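Local coordinates for protein serpin B3 (Homo sapiens, PDB 4ZK3) that belongs to the serpin family of protease inhibitors and, as the psoriasis-associated form Pso p27, adopts a compact structure that forms large aggregates, at residues T90-S95 and Y99-A104; I34-G39 and L176-Y181. All blocks are in the same frame, centred on the assembly; numbering follows the deposited sequence.

Contact 1: T90-S95 and Y99-A104; sequences TEFNKS and YELKIA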
ATOM      1  N   THR A  90       9.346   6.695  11.188  1.00 39.24           N
ATOM      2  CA  THR A  90      10.743   7.160  11.219  1.00 38.29           C
ATOM      3  C   THR A  90      11.616   6.329  10.275  1.00 40.33           C
ATOM      4  O   THR A  90      12.420   6.872   9.526  1.00 41.35           O
ATOM      5  CB  THR A  90      11.369   7.024  12.631  1.00 39.66           C
ATOM      6  OG1 THR A  90      10.426   7.395  13.622  1.00 44.43           O
ATOM      7  CG2 THR A  90      12.594   7.925  12.787  1.00 41.69           C
ATOM      8  N   GLU A  91      11.443   5.012  10.329  1.00 39.42           N
ATOM      9  CA  GLU A  91      12.236   4.064   9.521  1.00 42.59           C
ATOM     10  C   GLU A  91      11.953   4.169   8.039  1.00 38.79           C
ATOM     11  O   GLU A  91      12.790   3.952   7.194  1.00 45.19           O
ATOM     12  CB  GLU A  91      11.904   2.655   9.954  1.00 44.43           C
ATOM     13  CG  GLU A  91      12.168   2.376  11.425  1.00 50.95           C
ATOM     14  CD  GLU A  91      13.567   1.887  11.663  1.00 59.58           C
ATOM     15  OE1 GLU A  91      13.718   0.992  12.525  1.00 70.47           O
ATOM     16  OE2 GLU A  91      14.497   2.377  10.964  1.00 57.06           O
ATOM     17  N   PHE A  92      10.744   4.570   7.734  1.00 38.02           N
ATOM     18  CA  PHE A  92      10.309   4.677   6.378  1.00 35.29           C
ATOM     19  C   PHE A  92      10.683   6.015   5.757  1.00 34.83           C
ATOM     20  O   PHE A  92      10.050   6.418   4.750  1.00 34.92           O
ATOM     21  CB  PHE A  92       8.774   4.510   6.330  1.00 30.52           C
ATOM     22  CG  PHE A  92       8.265   3.181   6.800  1.00 30.47           C
ATOM     23  CD1 PHE A  92       9.096   2.101   6.985  1.00 28.93           C
ATOM     24  CD2 PHE A  92       6.918   3.027   7.026  1.00 32.21           C
ATOM     25  CE1 PHE A  92       8.591   0.876   7.402  1.00 30.79           C
ATOM     26  CE2 PHE A  92       6.389   1.816   7.464  1.00 32.32           C
ATOM     27  CZ  PHE A  92       7.226   0.723   7.632  1.00 33.30           C
ATOM     28  N   ASN A  93      11.582   6.791   6.370  1.00 28.64           N
ATOM     29  CA  ASN A  93      12.008   8.059   5.713  1.00 28.39           C
ATOM     30  C   ASN A  93      13.507   7.940   5.696  1.00 32.76           C
ATOM     31  O   ASN A  93      14.150   8.189   6.722  1.00 28.15           O
ATOM     32  CB  ASN A  93      11.610   9.351   6.452  1.00 32.21           C
ATOM     33  CG  ASN A  93      10.171   9.736   6.244  1.00 31.56           C
ATOM     34  OD1 ASN A  93       9.338   9.560   7.139  1.00 38.81           O
ATOM     35  ND2 ASN A  93       9.865  10.256   5.092  1.00 25.75           N
ATOM     36  N   LYS A  94      14.036   7.434   4.585  1.00 31.22           N
ATOM     37  CA  LYS A  94      15.468   7.231   4.428  1.00 31.14           C
ATOM     38  C   LYS A  94      15.811   7.211   2.947  1.00 31.77           C
ATOM     39  O   LYS A  94      15.073   6.636   2.116  1.00 28.18           O
ATOM     40  CB  LYS A  94      15.887   5.932   5.105  1.00 34.14           C
ATOM     41  CG  LYS A  94      17.396   5.718   5.053  1.00 41.03           C
ATOM     42  CD  LYS A  94      17.830   4.448   5.771  1.00 43.87           C
ATOM     43  CE  LYS A  94      19.340   4.440   5.933  1.00 49.86           C
ATOM     44  NZ  LYS A  94      19.808   3.019   5.909  1.00 52.97           N
ATOM     45  N   SER A  95      16.904   7.892   2.622  1.00 30.57           N
ATOM     46  CA  SER A  95      17.447   7.953   1.279  1.00 31.38           C
ATOM     47  C   SER A  95      18.925   7.627   1.339  1.00 31.64           C
ATOM     48  O   SER A  95      19.603   8.039   2.269  1.00 24.96           O
ATOM     49  CB  SER A  95      17.282   9.352   0.663  1.00 35.29           C
ATOM     50  OG  SER A  95      15.982   9.505   0.081  1.00 38.93           O
ATOM     51  N   TYR A  99      18.581   4.421  -3.278  1.00 29.66           N
ATOM     52  CA  TYR A  99      17.112   4.472  -3.199  1.00 28.83           C
ATOM     53  C   TYR A  99      16.624   5.648  -2.394  1.00 28.51           C
ATOM     54  O   TYR A  99      17.382   6.235  -1.613  1.00 25.06           O
ATOM     55  CB  TYR A  99      16.545   3.149  -2.633  1.00 25.93           C
ATOM     56  CG  TYR A  99      16.748   2.951  -1.152  1.00 28.09           C
ATOM     57  CD1 TYR A  99      17.871   2.278  -0.658  1.00 27.36           C
ATOM     58  CD2 TYR A  99      15.780   3.408  -0.219  1.00 26.38           C
ATOM     59  CE1 TYR A  99      18.028   2.090   0.726  1.00 30.31           C
ATOM     60  CE2 TYR A  99      15.951   3.229   1.145  1.00 30.23           C
ATOM     61  CZ  TYR A  99      17.067   2.577   1.615  1.00 27.69           C
ATOM     62  OH  TYR A  99      17.193   2.402   2.980  1.00 30.11           O
ATOM     63  N   GLU A 100      15.348   5.985  -2.610  1.00 26.36           N
ATOM     64  CA  GLU A 100      14.613   6.897  -1.793  1.00 24.75           C
ATOM     65  C   GLU A 100      13.325   6.227  -1.304  1.00 25.02           C
ATOM     66  O   GLU A 100      12.587   5.624  -2.114  1.00 21.70           O
ATOM     67  CB  GLU A 100      14.207   8.084  -2.633  1.00 29.80           C
ATOM     68  CG  GLU A 100      13.559   9.152  -1.798  1.00 33.26           C
ATOM     69  CD  GLU A 100      13.197  10.356  -2.585  1.00 36.77           C
ATOM     70  OE1 GLU A 100      13.121  10.261  -3.825  1.00 36.61           O
ATOM     71  OE2 GLU A 100      12.972  11.395  -1.940  1.00 41.81           O
ATOM     72  N   LEU A 101      13.071   6.329   0.002  1.00 23.53           N
ATOM     73  CA  LEU A 101      11.827   5.949   0.622  1.00 22.68           C
ATOM     74  C   LEU A 101      11.318   7.135   1.446  1.00 23.89           C
ATOM     75  O   LEU A 101      12.061   7.689   2.257  1.00 23.40           O
ATOM     76  CB  LEU A 101      12.045   4.722   1.513  1.00 24.19           C
ATOM     77  CG  LEU A 101      10.748   4.313   2.181  1.00 23.41           C
ATOM     78  CD1 LEU A 101       9.597   3.928   1.206  1.00 24.54           C
ATOM     79  CD2 LEU A 101      11.008   3.181   3.120  1.00 24.95           C
ATOM     80  N   LYS A 102      10.074   7.543   1.255  1.00 20.46           N
ATOM     81  CA  LYS A 102       9.569   8.614   2.018  1.00 22.52           C
ATOM     82  C   LYS A 102       8.086   8.486   2.200  1.00 20.43           C
ATOM     83  O   LYS A 102       7.377   7.924   1.365  1.00 19.45           O
ATOM     84  CB  LYS A 102       9.933   9.966   1.462  1.00 23.70           C
ATOM     85  CG  LYS A 102       9.456  10.267   0.104  1.00 27.95           C
ATOM     86  CD  LYS A 102       9.818  11.655  -0.394  1.00 31.33           C
ATOM     87  CE  LYS A 102       9.521  11.716  -1.874  1.00 34.77           C
ATOM     88  NZ  LYS A 102       9.356  13.110  -2.426  1.00 38.76           N
ATOM     89  N   ILE A 103       7.628   8.977   3.338  1.00 21.66           N
ATOM     90  CA  ILE A 103       6.223   8.919   3.687  1.00 22.43           C
ATOM     91  C   ILE A 103       5.861  10.174   4.405  1.00 23.46           C
ATOM     92  O   ILE A 103       6.602  10.605   5.291  1.00 24.96           O
ATOM     93  CB  ILE A 103       5.958   7.648   4.492  1.00 22.72           C
ATOM     94  CG1 ILE A 103       4.453   7.398   4.674  1.00 23.22           C
ATOM     95  CG2 ILE A 103       6.691   7.681   5.812  1.00 26.46           C
ATOM     96  CD1 ILE A 103       4.187   5.972   4.992  1.00 24.34           C
ATOM     97  N   ALA A 104       4.688  10.709   4.114  1.00 19.84           N
ATOM     98  CA  ALA A 104       4.216  11.892   4.810  1.00 21.25           C
ATOM     99  C   ALA A 104       2.715  11.792   5.076  1.00 21.52           C
ATOM    100  O   ALA A 104       1.954  11.195   4.276  1.00 20.16           O
ATOM    101  CB  ALA A 104       4.475  13.096   3.934  1.00 22.40           C
TER
HETATM  102  O   HOH W   1      13.615  10.042   2.162  1.00 23.28           O
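Leu101 packs against Phe92 where helix 81-91 has just ended and the chain turns back into a short antiparallel hairpin. This is the tight part of the contact. CG of Leu101 comes to 3.4 Å from the backbone O of Phe92, and its branch CD2 lies over CA and CB of the same residue; an extended first torsion (CG anti to the backbone N, chi1 180°) carries the branches there. Next to it, CG2 of Ile103 meets CB of Phe92 at 3.8 Å. The Phe92 ring itself leads away from the hairpin, to Gln375, Ser380 and Leu382, and Leu101 also reaches Leu382. The two backbones are clamped at the hydrogen-bonded pair Lys94-Leu101: Lys94 N donates to Leu101 O (3.1 Å), and Leu101 N donates back to Lys94 O (2.9 Å, 155° at the hydrogen). On the same face as Leu101, the aliphatic part of the exposed Lys94 passes obliquely by the phenol of Tyr99, with CD 3.5 Å from OH. Both polar ends, Lys94 NZ by a salt bridge and Tyr99 OH by a hydrogen bond, go to OD2 of Asp240. The opposite face, with the non-hydrogen-bonded pair Ser95-Glu100, is more exposed and watered. There OG of Ser95 makes a close approach of 3.1 Å to the methylene CG of Glu100, and an ordered water spans the hairpin, donating to Leu101 O (2.8 Å) and hydrogen-bonding Ser95 OG (3.2 Å). Leu101 O thus accepts two bonds, one from the backbone and one from water. Chemically, then, the hairpin is held by two backbone bonds and by hydrophobic burial at its helix end, while on the Lys94 side Asp240 probably offsets the lysine's charge and tethers the tyrosine.

Contact 2: I34-G39 and L176-Y181; sequences ITSALG and LVNAIY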
ATOM      1  N   ILE A  34      -2.641   3.108   3.903  1.00 18.50           N
ATOM      2  CA  ILE A  34      -4.018   3.058   4.381  1.00 18.96           C
ATOM      3  C   ILE A  34      -4.057   2.937   5.900  1.00 19.32           C
ATOM      4  O   ILE A  34      -4.824   3.633   6.574  1.00 20.03           O
ATOM      5  CB  ILE A  34      -4.756   1.919   3.738  1.00 20.31           C
ATOM      6  CG1 ILE A  34      -4.719   2.103   2.238  1.00 20.90           C
ATOM      7  CG2 ILE A  34      -6.164   1.922   4.242  1.00 20.82           C
ATOM      8  CD1 ILE A  34      -5.176   0.919   1.440  1.00 20.75           C
ATOM      9  N   THR A  35      -3.215   2.087   6.444  1.00 19.22           N
ATOM     10  CA  THR A  35      -3.083   2.003   7.900  1.00 21.07           C
ATOM     11  C   THR A  35      -2.781   3.343   8.507  1.00 20.72           C
ATOM     12  O   THR A  35      -3.393   3.759   9.491  1.00 21.37           O
ATOM     13  CB  THR A  35      -2.024   0.990   8.295  1.00 18.98           C
ATOM     14  OG1 THR A  35      -2.461  -0.301   7.886  1.00 20.52           O
ATOM     15  CG2 THR A  35      -1.863   0.998   9.785  1.00 23.05           C
ATOM     16  N   SER A  36      -1.833   4.050   7.919  1.00 21.91           N
ATOM     17  CA  SER A  36      -1.431   5.361   8.442  1.00 20.48           C
ATOM     18  C   SER A  36      -2.597   6.379   8.433  1.00 19.49           C
ATOM     19  O   SER A  36      -2.797   7.100   9.405  1.00 19.53           O
ATOM     20  CB  SER A  36      -0.198   5.841   7.669  1.00 22.03           C
ATOM     21  OG  SER A  36       0.214   7.122   8.066  1.00 26.29           O
ATOM     22  N   ALA A  37      -3.347   6.465   7.361  1.00 16.62           N
ATOM     23  CA  ALA A  37      -4.442   7.362   7.295  1.00 18.86           C
ATOM     24  C   ALA A  37      -5.525   7.022   8.303  1.00 19.34           C
ATOM     25  O   ALA A  37      -6.078   7.909   8.941  1.00 20.16           O
ATOM     26  CB  ALA A  37      -5.037   7.370   5.866  1.00 18.94           C
ATOM     27  N   LEU A  38      -5.839   5.754   8.441  1.00 19.39           N
ATOM     28  CA  LEU A  38      -6.893   5.347   9.389  1.00 20.95           C
ATOM     29  C   LEU A  38      -6.429   5.474  10.849  1.00 22.13           C
ATOM     30  O   LEU A  38      -7.234   5.668  11.726  1.00 22.88           O
ATOM     31  CB  LEU A  38      -7.377   3.940   9.043  1.00 21.38           C
ATOM     32  CG  LEU A  38      -8.047   3.864   7.677  1.00 21.75           C
ATOM     33  CD1 LEU A  38      -8.511   2.454   7.398  1.00 23.48           C
ATOM     34  CD2 LEU A  38      -9.173   4.891   7.564  1.00 24.19           C
ATOM     35  N   GLY A  39      -5.121   5.376  11.074  1.00 22.12           N
ATOM     36  CA  GLY A  39      -4.509   5.565  12.363  1.00 21.32           C
ATOM     37  C   GLY A  39      -4.736   6.988  12.821  1.00 23.13           C
ATOM     38  O   GLY A  39      -5.037   7.232  13.984  1.00 20.69           O
ATOM     39  N   LEU A 176      -7.689  14.081   5.598  1.00 18.52           N
ATOM     40  CA  LEU A 176      -6.453  13.567   6.094  1.00 19.38           C
ATOM     41  C   LEU A 176      -5.828  12.815   4.943  1.00 20.63           C
ATOM     42  O   LEU A 176      -6.502  12.043   4.262  1.00 20.47           O
ATOM     43  CB  LEU A 176      -6.723  12.641   7.248  1.00 21.09           C
ATOM     44  CG  LEU A 176      -7.192  13.317   8.532  1.00 19.79           C
ATOM     45  CD1 LEU A 176      -7.832  12.333   9.484  1.00 22.49           C
ATOM     46  CD2 LEU A 176      -6.009  13.902   9.221  1.00 21.39           C
ATOM     47  N   VAL A 177      -4.529  13.001   4.737  1.00 19.18           N
ATOM     48  CA  VAL A 177      -3.871  12.401   3.614  1.00 20.25           C
ATOM     49  C   VAL A 177      -2.567  11.752   4.008  1.00 18.06           C
ATOM     50  O   VAL A 177      -1.860  12.307   4.785  1.00 17.25           O
ATOM     51  CB  VAL A 177      -3.667  13.447   2.493  1.00 22.02           C
ATOM     52  CG1 VAL A 177      -3.053  12.778   1.292  1.00 22.52           C
ATOM     53  CG2 VAL A 177      -5.007  14.031   2.097  1.00 23.27           C
ATOM     54  N   ASN A 178      -2.328  10.539   3.532  1.00 16.19           N
ATOM     55  CA  ASN A 178      -1.042   9.897   3.567  1.00 15.92           C
ATOM     56  C   ASN A 178      -0.483   9.706   2.160  1.00 18.02           C
ATOM     57  O   ASN A 178      -1.195   9.274   1.259  1.00 19.11           O
ATOM     58  CB  ASN A 178      -1.122   8.471   4.175  1.00 15.89           C
ATOM     59  CG  ASN A 178       0.200   7.774   4.144  1.00 15.90           C
ATOM     60  OD1 ASN A 178       1.039   7.985   5.048  1.00 20.15           O
ATOM     61  ND2 ASN A 178       0.451   7.043   3.114  1.00 13.90           N
ATOM     62  N   ALA A 179       0.790  10.051   1.947  1.00 18.33           N
ATOM     63  CA  ALA A 179       1.497   9.710   0.709  1.00 19.52           C
ATOM     64  C   ALA A 179       2.785   8.966   1.006  1.00 18.48           C
ATOM     65  O   ALA A 179       3.536   9.329   1.925  1.00 20.98           O
ATOM     66  CB  ALA A 179       1.831  10.962  -0.105  1.00 18.88           C
ATOM     67  N   ILE A 180       3.048   7.952   0.202  1.00 16.84           N
ATOM     68  CA  ILE A 180       4.238   7.104   0.315  1.00 17.23           C
ATOM     69  C   ILE A 180       4.887   6.952  -1.065  1.00 16.75           C
ATOM     70  O   ILE A 180       4.177   6.866  -2.109  1.00 15.88           O
ATOM     71  CB  ILE A 180       3.884   5.715   0.906  1.00 17.11           C
ATOM     72  CG1 ILE A 180       5.126   4.864   1.095  1.00 17.07           C
ATOM     73  CG2 ILE A 180       2.908   4.933  -0.017  1.00 16.23           C
ATOM     74  CD1 ILE A 180       4.895   3.528   1.834  1.00 17.15           C
ATOM     75  N   TYR A 181       6.237   6.988  -1.093  1.00 17.23           N
ATOM     76  CA  TYR A 181       6.993   7.008  -2.333  1.00 17.54           C
ATOM     77  C   TYR A 181       8.301   6.238  -2.173  1.00 18.47           C
ATOM     78  O   TYR A 181       9.010   6.407  -1.175  1.00 19.09           O
ATOM     79  CB  TYR A 181       7.297   8.447  -2.800  1.00 18.25           C
ATOM     80  CG  TYR A 181       8.135   8.460  -4.040  1.00 20.46           C
ATOM     81  CD1 TYR A 181       7.537   8.299  -5.267  1.00 21.07           C
ATOM     82  CD2 TYR A 181       9.556   8.576  -3.988  1.00 22.39           C
ATOM     83  CE1 TYR A 181       8.271   8.259  -6.433  1.00 24.74           C
ATOM     84  CE2 TYR A 181      10.307   8.527  -5.171  1.00 25.61           C
ATOM     85  CZ  TYR A 181       9.663   8.388  -6.388  1.00 23.21           C
ATOM     86  OH  TYR A 181      10.338   8.335  -7.607  1.00 24.67           O
TER
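This is a buried helix-on-sheet contact near the centre of the chain, where helix 31-42 lies beneath strand 174-185 in what serpin structures call the shutter region. The short side chain of Ala37 probably lets the helix approach: CA of Ala37 is 5.6 Å from CA of Asn178, and CB of Ala37 is 4.4 Å from CB of Asn178. Beside them, Ser36 points its hydroxyl at the sheet. With OG anti to the backbone N (chi1 177°), it stands 3.2 Å from OD1 of Asn178, whose CB points down toward the helix. The same amide oxygen also sits 3.6 Å from CB of Ser36, lying alongside the serine side chain as a whole. Asn105, on the adjoining strand 99-110, completes the cluster: its ND2 is hydrogen-bonded to Ser36 OG and more weakly to Asn178 OD1. Beside this polar spot Ile34 and Ala37 pack on Thr347, and Ala37 also on Val349 of strand 340-351. The side-chain NH2 of Asn105 therefore probably serves both buried oxygens, Ser36 OG well and Asn178 OD1 only weakly, so that a shared polar group can sit in the buried interface of one helix and two strands.

From the N terminus, the chain passes helix 4-19 and then lays down helix 31-42, the first half of contact 2. It goes on through helices 47-57 and 81-91 to contact 1, which closes a loop of three residues and starts strand 99-110. More than sixty residues later strand 174-185 returns antiparallel to that strand and completes contact 2, so contact 1 is nested within the large loop contact 2 closes. The strands then join the contacts directly: Ala104 N lies 2.8 Å from Ala179 O, and Lys102 O 2.9 Å from Tyr181 N, both probable hydrogen bonds. Together they tie the end of helix 81-91 and helix 31-42 to neighbouring strands.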